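Local coordinates for SusD superfamily protein (Bacteroides fragilis NCTC 9343, PDB 3NQP) that probably binds glycans at the outer membrane of the bacterium as a SusD-like component of a nutrient uptake system, at residues T234-V239 with P383-T388; N183-D188 with W198-T203; L212-V217 with P226-I231. All coordinates share one frame; numbering follows the deposited sequence.

Interaction 1: T234-V239 with P383-T388; sequences THLESV and PWVYLT
With chi1 at -67°, Leu236 swings CG anti to its own carbonyl carbon and carries both methyls across to helix 382-396, where Val385 (chi1 176°) spreads its two methyls to meet helix 228-241. Leu236 splits its fork between two neighbours. CD2 comes to the six-membered ring of Trp384, 3.6 Å from CZ3, with the two side chains crossing at about a right angle; CD1 reaches the methyl CG2 of Thr388 at 3.7 Å. Val385 slides past Leu236 in the opposite direction and sets CG1 3.4 Å from the backbone oxygen O of Leu236, while its CG2 meets Val239 CG1 at 3.8 Å. The two helices run antiparallel, their axes 9.9 Å apart at closest approach and inclined at 145°. This is buried packing, mostly apolar and without a hydrogen bond between the two segments, within the helical, TPR-like part of the SusD fold, and it joins helices far apart in sequence. Leu389 and Ile392, farther along helix 382-396, also touch Leu236. Thr388 works on two sides: as CG2 faces Leu236, its hydroxyl turns back and donates to Trp384 O (OG1 to O 2.6 Å), entering from the face of that carbonyl opposite the backbone Thr388 N. The same OG1 lies over the centre of the indole, 3.3 Å above its plane, on the same side of the ring plane as Leu236 CD2, which sits out beyond the rim at CZ3.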
loop_
_atom_site.group_PDB
_atom_site.type_symbol
_atom_site.label_atom_id
_atom_site.label_comp_id
_atom_site.label_asym_id
_atom_site.label_seq_id
_atom_site.Cartn_x
_atom_site.Cartn_y
_atom_site.Cartn_z
ATOM N N THR A 234 -4.445 20.339 -3.971
ATOM C CA THR A 234 -3.346 21.136 -4.435
ATOM C C THR A 234 -2.079 20.282 -4.521
ATOM O O THR A 234 -1.307 20.404 -5.459
ATOM C CB THR A 234 -3.153 22.370 -3.486
ATOM O OG1 THR A 234 -4.303 23.223 -3.641
ATOM C CG2 THR A 234 -1.863 23.166 -3.818
ATOM N N HIS A 235 -1.823 19.449 -3.518
ATOM C CA HIS A 235 -0.577 18.695 -3.486
ATOM C C HIS A 235 -0.601 17.593 -4.524
ATOM O O HIS A 235 0.404 17.363 -5.207
ATOM C CB HIS A 235 -0.266 18.210 -2.055
ATOM C CG HIS A 235 0.208 19.324 -1.168
ATOM N ND1 HIS A 235 1.449 19.906 -1.340
ATOM C CD2 HIS A 235 -0.422 20.047 -0.205
ATOM C CE1 HIS A 235 1.578 20.918 -0.487
ATOM N NE2 HIS A 235 0.457 21.027 0.212
ATOM N N LEU A 236 -1.750 16.946 -4.714
ATOM C CA LEU A 236 -1.806 15.884 -5.733
ATOM C C LEU A 236 -1.679 16.459 -7.144
ATOM O O LEU A 236 -1.051 15.845 -8.009
ATOM C CB LEU A 236 -3.094 15.054 -5.575
ATOM C CG LEU A 236 -3.104 14.255 -4.266
ATOM C CD1 LEU A 236 -4.514 13.969 -3.826
ATOM C CD2 LEU A 236 -2.259 12.947 -4.382
ATOM N N GLU A 237 -2.295 17.624 -7.391
ATOM C CA GLU A 237 -2.178 18.252 -8.711
ATOM C C GLU A 237 -0.760 18.711 -8.934
ATOM O O GLU A 237 -0.292 18.719 -10.058
ATOM C CB GLU A 237 -3.158 19.448 -8.905
ATOM C CG GLU A 237 -4.577 18.935 -9.001
ATOM C CD GLU A 237 -5.625 19.946 -9.312
ATOM O OE1 GLU A 237 -5.444 21.120 -8.951
ATOM O OE2 GLU A 237 -6.657 19.513 -9.872
ATOM N N SER A 238 -0.088 19.108 -7.872
ATOM C CA SER A 238 1.344 19.478 -7.985
ATOM C C SER A 238 2.181 18.286 -8.446
ATOM O O SER A 238 3.073 18.415 -9.323
ATOM C CB SER A 238 1.876 19.978 -6.636
ATOM O OG SER A 238 3.240 20.376 -6.732
ATOM N N VAL A 239 1.893 17.128 -7.848
ATOM C CA VAL A 239 2.527 15.895 -8.276
ATOM C C VAL A 239 2.282 15.636 -9.753
ATOM O O VAL A 239 3.234 15.301 -10.470
ATOM C CB VAL A 239 2.139 14.680 -7.396
ATOM C CG1 VAL A 239 2.740 13.372 -7.985
ATOM C CG2 VAL A 239 2.595 14.903 -5.911
ATOM N N PRO A 383 -0.970 6.460 -11.373
ATOM C CA PRO A 383 -2.405 6.165 -11.319
ATOM C C PRO A 383 -3.031 6.266 -9.908
ATOM O O PRO A 383 -4.252 6.510 -9.781
ATOM C CB PRO A 383 -2.517 4.709 -11.857
ATOM C CG PRO A 383 -1.301 4.545 -12.746
ATOM C CD PRO A 383 -0.219 5.357 -11.976
ATOM N N TRP A 384 -2.226 6.094 -8.870
ATOM C CA TRP A 384 -2.697 6.364 -7.491
ATOM C C TRP A 384 -3.085 7.839 -7.368
ATOM O O TRP A 384 -4.085 8.172 -6.730
ATOM C CB TRP A 384 -1.656 5.930 -6.440
ATOM C CG TRP A 384 -2.052 6.247 -5.012
ATOM C CD1 TRP A 384 -2.714 5.439 -4.146
ATOM C CD2 TRP A 384 -1.784 7.441 -4.320
ATOM N NE1 TRP A 384 -2.906 6.068 -2.948
ATOM C CE2 TRP A 384 -2.354 7.315 -3.033
ATOM C CE3 TRP A 384 -1.146 8.644 -4.670
ATOM C CZ2 TRP A 384 -2.293 8.340 -2.084
ATOM C CZ3 TRP A 384 -1.051 9.628 -3.734
ATOM C CH2 TRP A 384 -1.625 9.484 -2.462
ATOM N N VAL A 385 -2.305 8.723 -7.980
ATOM C CA VAL A 385 -2.552 10.164 -7.870
ATOM C C VAL A 385 -3.891 10.447 -8.571
ATOM O O VAL A 385 -4.795 11.099 -8.014
ATOM C CB VAL A 385 -1.372 11.047 -8.380
ATOM C CG1 VAL A 385 -1.765 12.499 -8.320
ATOM C CG2 VAL A 385 -0.018 10.769 -7.582
ATOM N N TYR A 386 -4.045 9.878 -9.757
ATOM C CA TYR A 386 -5.302 9.997 -10.459
ATOM C C TYR A 386 -6.537 9.490 -9.696
ATOM O O TYR A 386 -7.553 10.174 -9.682
ATOM C CB TYR A 386 -5.256 9.241 -11.802
ATOM C CG TYR A 386 -4.276 9.696 -12.864
ATOM C CD1 TYR A 386 -3.934 11.029 -13.038
ATOM C CD2 TYR A 386 -3.826 8.773 -13.826
ATOM C CE1 TYR A 386 -3.063 11.419 -14.061
ATOM C CE2 TYR A 386 -2.962 9.156 -14.826
ATOM C CZ TYR A 386 -2.612 10.479 -14.958
ATOM O OH TYR A 386 -1.775 10.832 -15.955
ATOM N N LEU A 387 -6.485 8.285 -9.112
ATOM C CA LEU A 387 -7.682 7.742 -8.445
ATOM C C LEU A 387 -7.955 8.449 -7.110
ATOM O O LEU A 387 -9.095 8.521 -6.659
ATOM C CB LEU A 387 -7.598 6.215 -8.333
ATOM C CG LEU A 387 -7.670 5.541 -9.739
ATOM C CD1 LEU A 387 -7.343 4.086 -9.589
ATOM C CD2 LEU A 387 -9.029 5.758 -10.418
ATOM N N THR A 388 -6.913 8.983 -6.497
ATOM C CA THR A 388 -7.053 9.785 -5.294
ATOM C C THR A 388 -7.751 11.140 -5.646
ATOM O O THR A 388 -8.655 11.594 -4.920
ATOM C CB THR A 388 -5.677 9.944 -4.538
ATOM O OG1 THR A 388 -5.054 8.654 -4.322
ATOM C CG2 THR A 388 -5.881 10.597 -3.188
#

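Interaction 2: N183-D188 with W198-T203; sequences NMNDFD and WSKAAT
Asn183 comes near Lys200 through its backbone: its CA lies 4.1 Å from the ammonium nitrogen NZ of that lysine. At Met184, a selenomethionine here, the backbone does the touching, the carbonyl O resting 3.6 Å from Lys200 CB and also accepting from a water. Asn185 makes the direct polar link. Its OD1 takes a hydrogen bond from Lys200 NZ, 2.9 Å long, with the donor only 16° from the amide's carbonyl plane. Lys200 gets there with CG anti to its backbone N (chi1 -173°) and an extended chain that runs along the loop; NZ also donates to Gly182 O, so the ammonium group is shared between a side chain and the backbone just after helix 163-181. The amide's other end, ND2, bonds Asn242 O. Asp186 closes an Asx turn with its OD1 accepting from Asp188 N, while its backbone O joins Met184 O in receiving the hydrogens of one water, which in turn accepts from Lys200 N. A second water links Asn185 O to Ala201 N in the same way. These waters satisfy two N-H groups of the helix's first turn, while Ser199, the N-cap, accepts from Ala202 N through OG. Phe187 then leans its ring on this start: CD1 lies 3.6 Å from Ser199 OG and CE1 3.7 Å from Ala201 CB. Lys195 makes a cation-pi contact with the same ring. The loop from helix 163-181 thus folds over the N-terminus of helix 200-216, with Met184 against helix 110-135, Lys200 against Met178 and Phe181 of helix 163-181, and Ala201 and Ala202 against strand 265-269.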
loop_
_atom_site.group_PDB
_atom_site.type_symbol
_atom_site.label_atom_id
_atom_site.label_comp_id
_atom_site.label_asym_id
_atom_site.label_seq_id
_atom_site.Cartn_x
_atom_site.Cartn_y
_atom_site.Cartn_z
ATOM N N ASN A 183 12.365 24.422 -3.114
ATOM C CA ASN A 183 12.219 24.266 -4.577
ATOM C C ASN A 183 12.997 23.083 -5.169
ATOM O O ASN A 183 13.051 22.941 -6.362
ATOM C CB ASN A 183 12.649 25.555 -5.290
ATOM C CG ASN A 183 11.617 26.675 -5.173
ATOM O OD1 ASN A 183 10.425 26.496 -5.484
ATOM N ND2 ASN A 183 12.081 27.859 -4.787
HETATM N N MSE A 184 13.556 22.208 -4.345
HETATM C CA MSE A 184 14.329 21.064 -4.844
HETATM C C MSE A 184 13.331 19.954 -5.231
HETATM O O MSE A 184 12.962 19.115 -4.419
HETATM C CB MSE A 184 15.357 20.567 -3.776
HETATM C CG MSE A 184 16.495 21.601 -3.363
HETATM SE SE MSE A 184 17.751 21.125 -1.830
HETATM C CE MSE A 184 16.307 20.630 -0.555
ATOM N N ASN A 185 12.912 19.955 -6.490
ATOM C CA ASN A 185 12.006 18.910 -7.041
ATOM C C ASN A 185 12.751 17.664 -7.556
ATOM O O ASN A 185 12.122 16.693 -7.977
ATOM C CB ASN A 185 11.189 19.497 -8.200
ATOM C CG ASN A 185 10.055 20.416 -7.747
ATOM O OD1 ASN A 185 10.079 21.047 -6.677
ATOM N ND2 ASN A 185 9.040 20.500 -8.588
ATOM N N ASP A 186 14.085 17.698 -7.539
ATOM C CA ASP A 186 14.908 16.640 -8.148
ATOM C C ASP A 186 14.686 15.367 -7.347
ATOM O O ASP A 186 14.648 15.365 -6.128
ATOM C CB ASP A 186 16.392 17.065 -8.169
ATOM C CG ASP A 186 17.335 16.126 -9.007
ATOM O OD1 ASP A 186 17.063 14.921 -9.278
ATOM O OD2 ASP A 186 18.442 16.622 -9.353
ATOM N N PHE A 187 14.497 14.280 -8.062
ATOM C CA PHE A 187 14.383 12.995 -7.426
ATOM C C PHE A 187 15.705 12.368 -6.962
ATOM O O PHE A 187 15.665 11.439 -6.154
ATOM C CB PHE A 187 13.675 12.024 -8.360
ATOM C CG PHE A 187 12.193 12.256 -8.482
ATOM C CD1 PHE A 187 11.308 11.760 -7.514
ATOM C CD2 PHE A 187 11.675 12.880 -9.602
ATOM C CE1 PHE A 187 9.904 11.910 -7.674
ATOM C CE2 PHE A 187 10.301 13.068 -9.746
ATOM C CZ PHE A 187 9.424 12.588 -8.803
ATOM N N ASP A 188 16.850 12.847 -7.456
ATOM C CA ASP A 188 18.121 12.083 -7.324
ATOM C C ASP A 188 19.308 13.037 -7.289
ATOM O O ASP A 188 20.231 12.889 -8.070
ATOM C CB ASP A 188 18.307 11.114 -8.509
ATOM C CG ASP A 188 19.373 10.026 -8.250
ATOM O OD1 ASP A 188 19.692 9.717 -7.061
ATOM O OD2 ASP A 188 19.874 9.471 -9.267
ATOM N N TRP A 198 13.517 9.164 -0.425
ATOM C CA TRP A 198 12.345 10.006 -0.259
ATOM C C TRP A 198 12.608 11.371 -0.869
ATOM O O TRP A 198 13.757 11.819 -0.914
ATOM C CB TRP A 198 12.002 10.109 1.229
ATOM C CG TRP A 198 10.623 10.675 1.511
ATOM C CD1 TRP A 198 10.314 11.973 1.709
ATOM C CD2 TRP A 198 9.398 9.956 1.572
ATOM N NE1 TRP A 198 8.978 12.115 1.936
ATOM C CE2 TRP A 198 8.390 10.886 1.871
ATOM C CE3 TRP A 198 9.055 8.602 1.447
ATOM C CZ2 TRP A 198 7.063 10.521 2.063
ATOM C CZ3 TRP A 198 7.728 8.255 1.616
ATOM C CH2 TRP A 198 6.754 9.203 1.899
ATOM N N SER A 199 11.564 12.000 -1.402
ATOM C CA SER A 199 11.704 13.200 -2.230
ATOM C C SER A 199 10.570 14.146 -1.906
ATOM O O SER A 199 9.619 13.770 -1.218
ATOM C CB SER A 199 11.626 12.828 -3.718
ATOM O OG SER A 199 10.320 12.259 -4.038
ATOM N N LYS A 200 10.645 15.347 -2.460
ATOM C CA LYS A 200 9.567 16.345 -2.336
ATOM C C LYS A 200 8.241 15.834 -2.896
ATOM O O LYS A 200 7.169 15.963 -2.269
ATOM C CB LYS A 200 9.987 17.647 -2.989
ATOM C CG LYS A 200 9.028 18.809 -2.777
ATOM C CD LYS A 200 9.433 19.956 -3.652
ATOM C CE LYS A 200 8.349 20.944 -3.752
ATOM N NZ LYS A 200 8.751 22.159 -4.405
ATOM N N ALA A 201 8.288 15.229 -4.066
ATOM C CA ALA A 201 7.091 14.611 -4.620
ATOM C C ALA A 201 6.452 13.593 -3.666
ATOM O O ALA A 201 5.259 13.487 -3.563
ATOM C CB ALA A 201 7.415 13.965 -5.915
ATOM N N ALA A 202 7.274 12.800 -3.017
ATOM C CA ALA A 202 6.796 11.788 -2.117
ATOM C C ALA A 202 6.079 12.424 -0.935
ATOM O O ALA A 202 5.001 11.929 -0.511
ATOM C CB ALA A 202 7.963 10.891 -1.645
ATOM N N THR A 203 6.656 13.510 -0.404
ATOM C CA THR A 203 5.993 14.265 0.650
ATOM C C THR A 203 4.649 14.831 0.169
ATOM O O THR A 203 3.634 14.809 0.915
ATOM C CB THR A 203 6.868 15.377 1.226
ATOM O OG1 THR A 203 7.918 14.781 1.992
ATOM C CG2 THR A 203 6.026 16.346 2.167
HETATM O O HOH W 1 12.951 16.283 -4.052
HETATM O O HOH W 2 10.646 15.189 -5.850
#

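Interaction 3: L212-V217 with P226-I231; sequences LWTSKV and PADLTI
The end of helix 200-216 and the start of helix 228-241 come close at two levels, the CA atoms of Ser215 and Pro226 lying 4.4 Å apart and those of Leu212 and Leu229 5.7 Å. Between them, Thr214 and Asp228 provide the polar link: Thr214 OG1 donates to Asp228 OD2 in a 2.7 Å hydrogen bond, arriving on the anti side of the oxygen and 34° out of the carboxylate plane. The hydroxyl is placed there by a chi1 of 58°, which sets OG1 between the backbone N and the carbonyl carbon of Thr214. Lys171 of helix 163-181 bridges the pair, forming a salt bridge with Asp228 OD2 and a hydrogen bond with Thr214 OG1, so the buried carboxylate has a cationic partner that would be expected to stabilise its negative charge. In the helical part of the SusD fold, these are two successive helices joined by a loop of about ten residues and packed end against start, with Thr214 and Asn225 also tied by backbone hydrogen bonding. Ser215 packs against the beginning of the second helix at Asp228 and Leu229. In the conformer given here, one of two, OG is hydrogen-bonded to Tyr211 O, one turn back in its own helix; although it also lies 2.9 Å from Leu229 N, the angle there is too poor for a bond, and that N-H goes to Pro226 O instead. Ser215 CB packs against the Leu229 branch, 3.7 Å from CD2. Farther from the loop, Leu229 CD2 meets Leu212 CD1 at 3.6 Å. Leu212 continues inward to Thr388, Glu391 and Ile392 of helix 382-396, while Asp228 and Ile231 touch Tyr211.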
loop_
_atom_site.group_PDB
_atom_site.type_symbol
_atom_site.label_atom_id
_atom_site.label_comp_id
_atom_site.label_asym_id
_atom_site.label_seq_id
_atom_site.Cartn_x
_atom_site.Cartn_y
_atom_site.Cartn_z
ATOM N N LEU A 212 -6.649 13.944 2.393
ATOM C CA LEU A 212 -7.869 13.285 2.000
ATOM C C LEU A 212 -8.466 12.461 3.141
ATOM O O LEU A 212 -9.667 12.491 3.393
ATOM C CB LEU A 212 -7.661 12.325 0.809
ATOM C CG LEU A 212 -8.955 11.647 0.357
ATOM C CD1 LEU A 212 -10.098 12.627 -0.057
ATOM C CD2 LEU A 212 -8.587 10.677 -0.813
ATOM N N TRP A 213 -7.626 11.667 3.777
ATOM C CA TRP A 213 -8.051 10.855 4.913
ATOM C C TRP A 213 -8.718 11.727 5.988
ATOM O O TRP A 213 -9.853 11.449 6.373
ATOM C CB TRP A 213 -6.875 10.083 5.499
ATOM C CG TRP A 213 -7.244 9.259 6.641
ATOM C CD1 TRP A 213 -7.548 9.719 7.928
ATOM C CD2 TRP A 213 -7.437 7.831 6.672
ATOM N NE1 TRP A 213 -7.885 8.652 8.729
ATOM C CE2 TRP A 213 -7.829 7.494 7.991
ATOM C CE3 TRP A 213 -7.296 6.797 5.721
ATOM C CZ2 TRP A 213 -8.083 6.178 8.378
ATOM C CZ3 TRP A 213 -7.540 5.496 6.124
ATOM C CH2 TRP A 213 -7.921 5.202 7.441
ATOM N N THR A 214 -8.058 12.794 6.426
ATOM C CA THR A 214 -8.645 13.604 7.513
ATOM C C THR A 214 -9.877 14.379 7.040
ATOM O O THR A 214 -10.719 14.736 7.864
ATOM C CB THR A 214 -7.612 14.515 8.206
ATOM O OG1 THR A 214 -7.013 15.372 7.240
ATOM C CG2 THR A 214 -6.494 13.643 8.856
ATOM N N SER A 215 -9.994 14.612 5.726
ATOM C CA SER A 215 -11.212 15.193 5.173
ATOM C C SER A 215 -12.467 14.331 5.436
ATOM O O SER A 215 -13.555 14.871 5.644
ATOM C CB SER A 215 -11.093 15.396 3.661
ATOM O OG SER A 215 -10.097 16.345 3.305
ATOM N N LYS A 216 -12.291 13.010 5.439
ATOM C CA LYS A 216 -13.375 12.066 5.411
ATOM C C LYS A 216 -13.578 11.169 6.635
ATOM O O LYS A 216 -14.688 10.678 6.863
ATOM C CB LYS A 216 -13.220 11.176 4.157
ATOM C CG LYS A 216 -13.496 11.964 2.896
ATOM C CD LYS A 216 -13.306 11.078 1.616
ATOM C CE LYS A 216 -14.368 10.032 1.451
ATOM N NZ LYS A 216 -14.346 9.568 -0.008
ATOM N N VAL A 217 -12.524 10.956 7.407
ATOM C CA VAL A 217 -12.524 9.977 8.504
ATOM C C VAL A 217 -12.313 10.663 9.855
ATOM O O VAL A 217 -11.362 11.394 10.035
ATOM C CB VAL A 217 -11.406 8.919 8.315
ATOM C CG1 VAL A 217 -11.538 7.748 9.341
ATOM C CG2 VAL A 217 -11.475 8.362 6.901
ATOM N N PRO A 226 -13.743 18.591 6.099
ATOM C CA PRO A 226 -13.795 18.768 4.644
ATOM C C PRO A 226 -12.920 19.898 4.108
ATOM O O PRO A 226 -12.538 19.852 2.948
ATOM C CB PRO A 226 -15.287 19.047 4.370
ATOM C CG PRO A 226 -16.015 18.419 5.480
ATOM C CD PRO A 226 -15.089 18.403 6.683
ATOM N N ALA A 227 -12.578 20.887 4.935
ATOM C CA ALA A 227 -11.660 21.973 4.537
ATOM C C ALA A 227 -10.272 21.435 4.048
ATOM O O ALA A 227 -9.524 22.128 3.341
ATOM C CB ALA A 227 -11.489 23.051 5.697
ATOM N N ASP A 228 -9.956 20.202 4.434
ATOM C CA ASP A 228 -8.683 19.587 4.121
ATOM C C ASP A 228 -8.649 19.128 2.667
ATOM O O ASP A 228 -7.556 18.871 2.136
ATOM C CB ASP A 228 -8.406 18.400 5.047
ATOM C CG ASP A 228 -7.934 18.826 6.464
ATOM O OD1 ASP A 228 -7.581 20.006 6.696
ATOM O OD2 ASP A 228 -7.947 17.941 7.363
ATOM N N LEU A 229 -9.818 18.948 2.040
ATOM C CA LEU A 229 -9.848 18.478 0.610
ATOM C C LEU A 229 -9.041 19.357 -0.325
ATOM O O LEU A 229 -8.351 18.863 -1.201
ATOM C CB LEU A 229 -11.277 18.402 0.057
ATOM C CG LEU A 229 -12.157 17.266 0.541
ATOM C CD1 LEU A 229 -13.587 17.596 0.132
ATOM C CD2 LEU A 229 -11.707 15.886 0.009
ATOM N N THR A 230 -9.143 20.671 -0.135
ATOM C CA THR A 230 -8.440 21.641 -0.993
ATOM C C THR A 230 -6.922 21.480 -0.908
ATOM O O THR A 230 -6.227 21.561 -1.918
ATOM C CB THR A 230 -8.860 23.105 -0.682
ATOM O OG1 THR A 230 -8.741 23.377 0.720
ATOM C CG2 THR A 230 -10.290 23.349 -1.110
ATOM N N ILE A 231 -6.419 21.229 0.295
ATOM C CA ILE A 231 -4.993 21.026 0.522
ATOM C C ILE A 231 -4.521 19.723 -0.156
ATOM O O ILE A 231 -3.501 19.693 -0.830
ATOM C CB ILE A 231 -4.685 20.980 2.018
ATOM C CG1 ILE A 231 -4.956 22.375 2.628
ATOM C CG2 ILE A 231 -3.220 20.499 2.290
ATOM C CD1 ILE A 231 -4.949 22.437 4.170
#

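Helix 200-216 and helix 228-241 follow each other in the chain, and the three contacts are spread over this pair. Interaction 2 comes first, at the start of helix 200-216; interaction 3 joins its far end to the next helix; interaction 1 then joins helix 228-241 to the distant helix 382-396. The centres of interactions 1 and 2 are 15 Å apart and those of 1 and 3 are 14 Å apart, whereas interactions 2 and 3, 23 Å apart, do not touch. Interaction 1 meets both others, through Val239 CG2 on Ala201 O (3.8 Å) and Thr388 CG2 on Leu212 CD2 (3.6 Å), connecting this consecutive helix pair to helix 382-396, more than 140 residues on.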